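Local coordinates for PppA (Pseudomonas aeruginosa, PDB 6JKV), which regulates the type VI secretion system, probably as a manganese-dependent serine/threonine protein phosphatase of the PP2C family, at residues Leu56-Asp61 with Ser74-Thr79; Arg81-Ala86 with Gly94-Gly99; Ser87-Tyr92 with Gln132-Trp137. All coordinates share one frame; numbering follows the deposited sequence.

Contact 1: residues Leu56-Asp61 with Ser74-Thr79; sequences LWVVAD and SLIVDT
Ile76 meets Val58 and Ala60 where helix 69-82 packs along strand 56-63, a small example of how one branched side chain can serve two positions of a strand. The segments run nearly antiparallel, their axes 163° apart and 8.6 Å from each other at closest approach. All contacts between them are apolar. Ile76 has CG2 anti to the backbone N and its longer arm beside that N (chi1 -79°), which spreads the two branches over the strand. Both reach the methyl of Ala60: Ile76 CD1 stands 4.1 Å from Ala60 CB, with CG2 equally near. The same CG2 also meets Val58, two residues back on the same face of the strand, Val58 CG1 lying 4.2 Å from Ile76 CG2. Val77 flanks this group less closely, its CG1 being 4.4 Å from Val58 CG1. Leu123 and Val103 add further apolar contacts to Ile76.

Polar contacts remain inside each segment or face elsewhere. On the helix, Leu75 O accepts twice from Thr79, whose OG1 is 2.7 Å from Leu75 O and whose backbone N approaches from the opposite face of the carbonyl plane. The hydroxyl is thereby tied to its own helix. On the strand, Asp61 turns away from the helix to ligate both manganese ions: Asp61 OD1 shares one with Gly62 O, and OD2 shares the other with Asp214 and Asp252.

With no hydrogen bond between the segments, helix and strand are held together here by methyl packing, while Asp61, at the end of the strand segment, serves the metal.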
# COMPACT_ATOMS: atom_id res chain seq x y z
N LEU A 56 -1.37 12.44 -0.47
CA LEU A 56 -1.10 11.21 0.31
C LEU A 56 -2.01 10.09 -0.17
O LEU A 56 -3.23 10.31 -0.29
CB LEU A 56 -1.33 11.45 1.80
CG LEU A 56 -0.88 10.31 2.71
CD1 LEU A 56 0.60 10.02 2.52
CD2 LEU A 56 -1.17 10.64 4.16
N TRP A 57 -1.43 8.92 -0.41
CA TRP A 57 -2.16 7.69 -0.80
C TRP A 57 -1.57 6.51 -0.06
O TRP A 57 -0.34 6.36 -0.08
CB TRP A 57 -2.12 7.51 -2.32
CG TRP A 57 -2.62 8.72 -3.03
CD1 TRP A 57 -3.92 9.03 -3.32
CD2 TRP A 57 -1.83 9.82 -3.51
NE1 TRP A 57 -3.99 10.23 -3.96
CE2 TRP A 57 -2.72 10.74 -4.10
CE3 TRP A 57 -0.47 10.11 -3.51
CZ2 TRP A 57 -2.28 11.92 -4.69
CZ3 TRP A 57 -0.03 11.28 -4.09
CH2 TRP A 57 -0.93 12.17 -4.67
N VAL A 58 -2.42 5.73 0.60
CA VAL A 58 -1.97 4.67 1.53
C VAL A 58 -2.80 3.42 1.24
O VAL A 58 -4.01 3.54 1.02
CB VAL A 58 -2.11 5.11 3.00
CG1 VAL A 58 -1.75 3.98 3.95
CG2 VAL A 58 -1.28 6.35 3.29
N VAL A 59 -2.13 2.26 1.23
CA VAL A 59 -2.78 0.94 1.34
C VAL A 59 -2.11 0.17 2.48
O VAL A 59 -0.87 0.16 2.53
CB VAL A 59 -2.72 0.17 0.01
CG1 VAL A 59 -3.21 -1.26 0.17
CG2 VAL A 59 -3.50 0.89 -1.08
N ALA A 60 -2.90 -0.44 3.35
CA ALA A 60 -2.42 -1.22 4.52
C ALA A 60 -3.12 -2.57 4.57
O ALA A 60 -4.36 -2.59 4.62
CB ALA A 60 -2.63 -0.42 5.78
N ASP A 61 -2.35 -3.65 4.56
CA ASP A 61 -2.88 -5.04 4.63
C ASP A 61 -2.78 -5.51 6.08
O ASP A 61 -1.67 -5.85 6.53
CB ASP A 61 -2.13 -5.97 3.68
CG ASP A 61 -2.71 -7.38 3.66
OD1 ASP A 61 -3.50 -7.70 4.57
OD2 ASP A 61 -2.35 -8.15 2.75
N SER A 74 -6.68 0.30 10.11
CA SER A 74 -7.53 1.51 10.27
C SER A 74 -6.77 2.55 11.10
O SER A 74 -6.84 3.74 10.74
CB SER A 74 -8.88 1.19 10.84
OG SER A 74 -8.75 0.37 11.97
N LEU A 75 -6.06 2.11 12.15
CA LEU A 75 -5.23 3.02 12.99
C LEU A 75 -4.16 3.67 12.12
O LEU A 75 -3.87 4.87 12.30
CB LEU A 75 -4.59 2.25 14.16
CG LEU A 75 -3.67 3.08 15.05
CD1 LEU A 75 -4.41 4.27 15.64
CD2 LEU A 75 -3.04 2.24 16.15
N ILE A 76 -3.57 2.90 11.20
CA ILE A 76 -2.57 3.44 10.24
C ILE A 76 -3.22 4.57 9.43
O ILE A 76 -2.64 5.68 9.40
CB ILE A 76 -2.04 2.32 9.33
CG1 ILE A 76 -0.98 1.47 10.04
CG2 ILE A 76 -1.52 2.88 8.02
CD1 ILE A 76 -0.64 0.20 9.31
N VAL A 77 -4.35 4.29 8.78
CA VAL A 77 -4.95 5.24 7.81
C VAL A 77 -5.41 6.49 8.58
O VAL A 77 -5.19 7.60 8.07
CB VAL A 77 -6.08 4.62 6.96
CG1 VAL A 77 -5.55 3.48 6.08
CG2 VAL A 77 -7.24 4.13 7.80
N ASP A 78 -5.98 6.33 9.77
CA ASP A 78 -6.48 7.47 10.58
C ASP A 78 -5.32 8.32 11.11
O ASP A 78 -5.48 9.56 11.12
CB ASP A 78 -7.34 7.01 11.76
CG ASP A 78 -8.63 6.33 11.35
OD1 ASP A 78 -9.02 6.46 10.16
OD2 ASP A 78 -9.22 5.65 12.21
N THR A 79 -4.25 7.70 11.59
CA THR A 79 -3.06 8.43 12.10
C THR A 79 -2.41 9.21 10.96
O THR A 79 -2.03 10.38 11.16
CB THR A 79 -2.06 7.48 12.78
OG1 THR A 79 -2.71 6.79 13.85
CG2 THR A 79 -0.85 8.23 13.31

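Contact 2: residues Arg81-Ala86 with Gly94-Gly99; sequences RRIPAA and GALRTG
Ile83 is the residue through which segment 81-86 touches segment 94-99, in the turn that joins two helices lying on one sheet of the PP2C fold, a beta sandwich flanked by helices. Helix 89-114 runs back past helix 69-82, and a single side chain directed at the returning helix makes nearly all of the contact. From CB the side chain divides. The short branch, CG2, is anti to the backbone N and meets the methyl of Ala95, with Ile83 CG2 and Ala95 CB 4.0 Å apart. The other branch leaves through CG1, beside the backbone N (chi1 -69°), and then runs on extended, with chi2 at 173°, so that CD1 is delivered to the helix backbone. There Ile83 CD1 comes within 3.6 Å of Ala95 O and 4.0 Å of Leu96 CA. The tip of Leu96 bends in from the sheet side to meet it, Leu96 CD2 being 4.2 Å from Ile83 CD1.

Further along the helix, Gly99 has no side chain to stand between its backbone and the isoleucine, and Ile83 CD1 approaches Gly99 CA to 4.4 Å. Leu96 continues the apolar layer inward, resting on Leu125 and Ala127 of strand 120-129 and on Leu136 of strand 132-138. Arg97, directed away from Ile83, forms a salt bridge with Glu198.

Although CD1 packs against Ala95 O, that oxygen keeps its helical partner: Gly99 N donates to Ala95 O at 3.0 Å.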
# COMPACT_ATOMS: atom_id res chain seq x y z
N ARG A 81 -3.85 10.18 8.12
CA ARG A 81 -4.79 11.20 7.61
C ARG A 81 -4.66 12.48 8.45
O ARG A 81 -4.72 13.57 7.86
CB ARG A 81 -6.23 10.67 7.62
CG ARG A 81 -7.21 11.55 6.85
CD ARG A 81 -8.65 11.30 7.23
NE ARG A 81 -9.21 10.10 6.61
CZ ARG A 81 -9.38 8.93 7.22
NH1 ARG A 81 -9.04 8.76 8.50
NH2 ARG A 81 -9.91 7.91 6.56
N ARG A 82 -4.47 12.36 9.76
CA ARG A 82 -4.52 13.53 10.66
C ARG A 82 -3.23 14.35 10.55
O ARG A 82 -3.21 15.49 11.04
CB ARG A 82 -4.82 13.11 12.10
CG ARG A 82 -3.61 12.96 13.01
CD ARG A 82 -4.05 13.01 14.46
NE ARG A 82 -5.34 12.34 14.62
CZ ARG A 82 -5.51 11.02 14.68
NH1 ARG A 82 -4.46 10.21 14.62
NH2 ARG A 82 -6.72 10.51 14.80
N ILE A 83 -2.17 13.81 9.95
CA ILE A 83 -0.87 14.53 9.85
C ILE A 83 -1.05 15.75 8.94
O ILE A 83 -1.52 15.63 7.82
CB ILE A 83 0.25 13.61 9.35
CG1 ILE A 83 0.59 12.57 10.41
CG2 ILE A 83 1.46 14.43 8.91
CD1 ILE A 83 1.55 11.52 9.93
N PRO A 84 -0.69 16.97 9.40
CA PRO A 84 -0.86 18.17 8.58
C PRO A 84 0.04 18.17 7.34
O PRO A 84 1.20 17.78 7.41
CB PRO A 84 -0.48 19.33 9.51
CG PRO A 84 0.35 18.69 10.59
CD PRO A 84 -0.20 17.29 10.74
N ALA A 85 -0.52 18.59 6.21
CA ALA A 85 0.10 18.49 4.87
C ALA A 85 1.15 19.58 4.72
O ALA A 85 0.83 20.63 4.13
CB ALA A 85 -0.95 18.58 3.79
N ALA A 86 2.36 19.34 5.24
CA ALA A 86 3.52 20.25 5.12
C ALA A 86 3.87 20.40 3.63
O ALA A 86 3.79 19.39 2.90
CB ALA A 86 4.70 19.73 5.91
N GLY A 94 9.27 12.87 6.77
CA GLY A 94 9.72 12.76 8.17
C GLY A 94 8.55 12.60 9.13
O GLY A 94 8.62 11.73 10.02
N ALA A 95 7.50 13.40 8.94
CA ALA A 95 6.29 13.38 9.79
C ALA A 95 5.55 12.05 9.61
O ALA A 95 5.06 11.51 10.62
CB ALA A 95 5.39 14.55 9.49
N LEU A 96 5.48 11.54 8.37
CA LEU A 96 4.84 10.23 8.09
C LEU A 96 5.59 9.12 8.83
O LEU A 96 4.92 8.27 9.46
CB LEU A 96 4.82 9.96 6.58
CG LEU A 96 3.98 10.92 5.74
CD1 LEU A 96 4.35 10.81 4.28
CD2 LEU A 96 2.49 10.66 5.93
N ARG A 97 6.92 9.13 8.74
CA ARG A 97 7.79 8.14 9.43
C ARG A 97 7.49 8.15 10.93
O ARG A 97 7.35 7.05 11.52
CB ARG A 97 9.27 8.44 9.20
CG ARG A 97 9.77 8.04 7.82
CD ARG A 97 11.22 8.41 7.65
NE ARG A 97 11.84 7.82 6.47
CZ ARG A 97 12.41 6.62 6.42
NH1 ARG A 97 12.43 5.83 7.49
NH2 ARG A 97 12.97 6.20 5.29
N THR A 98 7.40 9.34 11.53
CA THR A 98 7.19 9.49 12.99
C THR A 98 5.81 8.95 13.35
O THR A 98 5.70 8.24 14.38
CB THR A 98 7.35 10.94 13.45
OG1 THR A 98 8.70 11.35 13.20
CG2 THR A 98 7.05 11.11 14.92
N GLY A 99 4.80 9.29 12.55
CA GLY A 99 3.43 8.79 12.75
C GLY A 99 3.39 7.28 12.73
O GLY A 99 2.68 6.69 13.57

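Contact 3: residues Ser87-Tyr92 with Gln132-Trp137; sequences SSLPAY and QASCLW
Leu89 packs on Gln132, Ala133 and Ser134, and the residue just before it begins the helix that carries it there. Ser88 occupies the N-cap of helix 89-114. Its OG accepts a weak capping bond from Ala91 N, long at 3.5 Å but nearly straight, with 168° at the hydrogen, while Ser88 O receives the regular helical bond from Tyr92 N.

Leu89 follows, and its backbone takes part as well as its side chain. In the first helical turn its N-H has no carbonyl of the helix to donate to, and a water accepts its hydrogen bond instead, with Leu89 N 3.2 Å from the water oxygen. Gln132 NE2 gives that same water a weak bond of 2.8 Å, so the water joins the start of the helix to the exposed Gln132 at the start of the strand. The Leu89 side chain has CG anti to the backbone N (chi1 179°), which carries its tip out over the strand. Leu89 CD2 does most of the touching: it lies 3.5 Å from Gln132 O and 3.7 Å from Ala133 CA, resting on main chain as much as on side chain. Gln132 CB is 3.9 Å from Leu89 CD2, and beyond it the extended chain of the glutamine brings NE2 alongside Leu89 CB.

This is helix-on-sheet packing as found in the PP2C sandwich, where a helix layer covers an antiparallel sheet; Ala127 and Arg129 of strand 120-129, paired with strand 132-138, also touch Leu89. Further along the second segment Ser134 turns its hydroxyl to the leucine, Ser134 OG being 3.8 Å from Leu89 CD2.

Pro90, next in order, lacks an N-H at a position where the first turn needs none. The Tyr92 ring makes a cation-pi contact with Arg129 and rests on Ile83.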
# COMPACT_ATOMS: atom_id res chain seq x y z
N SER A 87 4.22 21.61 3.21
CA SER A 87 4.44 21.95 1.78
C SER A 87 5.71 21.26 1.28
O SER A 87 5.73 20.84 0.11
CB SER A 87 4.50 23.44 1.57
OG SER A 87 5.60 23.99 2.28
N SER A 88 6.72 21.15 2.15
CA SER A 88 8.01 20.47 1.86
C SER A 88 7.83 18.95 1.94
O SER A 88 7.48 18.45 3.02
CB SER A 88 9.10 20.91 2.80
OG SER A 88 10.17 19.99 2.80
N LEU A 89 8.09 18.26 0.84
CA LEU A 89 7.94 16.79 0.78
C LEU A 89 8.87 16.10 1.78
O LEU A 89 8.42 15.22 2.50
CB LEU A 89 8.17 16.29 -0.65
CG LEU A 89 8.06 14.77 -0.84
CD1 LEU A 89 6.73 14.23 -0.32
CD2 LEU A 89 8.22 14.40 -2.29
N PRO A 90 10.17 16.43 1.89
CA PRO A 90 11.02 15.74 2.87
C PRO A 90 10.55 15.89 4.32
O PRO A 90 10.65 14.93 5.06
CB PRO A 90 12.41 16.37 2.69
CG PRO A 90 12.38 16.92 1.27
CD PRO A 90 10.94 17.37 1.06
N ALA A 91 10.05 17.06 4.70
CA ALA A 91 9.52 17.30 6.06
C ALA A 91 8.26 16.46 6.26
O ALA A 91 8.11 15.85 7.33
CB ALA A 91 9.26 18.76 6.31
N TYR A 92 7.38 16.44 5.25
CA TYR A 92 6.14 15.63 5.25
C TYR A 92 6.51 14.16 5.47
O TYR A 92 5.93 13.52 6.35
CB TYR A 92 5.34 15.86 3.97
CG TYR A 92 3.95 15.28 4.00
CD1 TYR A 92 3.13 15.42 5.12
CD2 TYR A 92 3.42 14.64 2.90
CE1 TYR A 92 1.85 14.91 5.15
CE2 TYR A 92 2.14 14.12 2.91
CZ TYR A 92 1.34 14.26 4.04
OH TYR A 92 0.08 13.76 4.04
N GLN A 132 8.04 15.84 -7.43
CA GLN A 132 8.75 14.86 -6.58
C GLN A 132 7.73 14.05 -5.80
O GLN A 132 6.67 14.60 -5.40
CB GLN A 132 9.78 15.51 -5.66
CG GLN A 132 9.43 16.92 -5.23
CD GLN A 132 10.63 17.64 -4.67
OE1 GLN A 132 11.70 17.64 -5.28
NE2 GLN A 132 10.46 18.22 -3.49
N ALA A 133 8.04 12.77 -5.60
CA ALA A 133 7.23 11.87 -4.77
C ALA A 133 8.15 10.97 -3.97
O ALA A 133 9.33 10.84 -4.33
CB ALA A 133 6.27 11.08 -5.63
N SER A 134 7.63 10.43 -2.88
CA SER A 134 8.32 9.46 -2.00
C SER A 134 7.39 8.29 -1.75
O SER A 134 6.19 8.51 -1.54
CB SER A 134 8.76 10.11 -0.71
OG SER A 134 9.68 11.16 -0.96
N CYS A 135 7.93 7.08 -1.77
CA CYS A 135 7.23 5.85 -1.36
C CYS A 135 7.86 5.36 -0.06
O CYS A 135 9.10 5.22 -0.00
CB CYS A 135 7.31 4.78 -2.44
SG CYS A 135 6.71 3.15 -1.91
N LEU A 136 7.03 5.14 0.95
CA LEU A 136 7.43 4.44 2.19
C LEU A 136 6.64 3.13 2.25
O LEU A 136 5.43 3.15 1.97
CB LEU A 136 7.13 5.30 3.41
CG LEU A 136 7.99 6.55 3.59
CD1 LEU A 136 7.35 7.51 4.58
CD2 LEU A 136 9.40 6.18 4.02
N TRP A 137 7.30 2.03 2.60
CA TRP A 137 6.60 0.73 2.70
C TRP A 137 7.29 -0.19 3.70
O TRP A 137 8.51 -0.05 3.97
CB TRP A 137 6.46 0.08 1.32
CG TRP A 137 7.61 -0.78 0.92
CD1 TRP A 137 7.71 -2.13 1.09
CD2 TRP A 137 8.82 -0.37 0.25
NE1 TRP A 137 8.90 -2.59 0.59
CE2 TRP A 137 9.60 -1.54 0.06
CE3 TRP A 137 9.32 0.85 -0.20
CZ2 TRP A 137 10.84 -1.50 -0.56
CZ3 TRP A 137 10.55 0.88 -0.82
CH2 TRP A 137 11.30 -0.28 -1.00
O HOH W 1 8.82 19.80 -1.88

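The three contacts follow a helical layer over one sheet from beside the metal site toward the surface. Contact 1 is core, its centre about 8 Å from the centre of the chain, whereas those of contacts 2 and 3 lie about 16 and 15 Å from it; contact 2 is partly buried, and contact 3 has a buried leucine beside an exposed glutamine. Helix 69-82 links contacts 1 and 2, and helix 89-114 links contacts 2 and 3. Methyl-to-methyl packing dominates the first, backbone atoms enter in the second, and water appears in the third. Leu56, on the strand of contact 1, touches both others, its CD1 4.0 Å from Leu96 CD2 and its CD2 3.4 Å from Tyr92 OH.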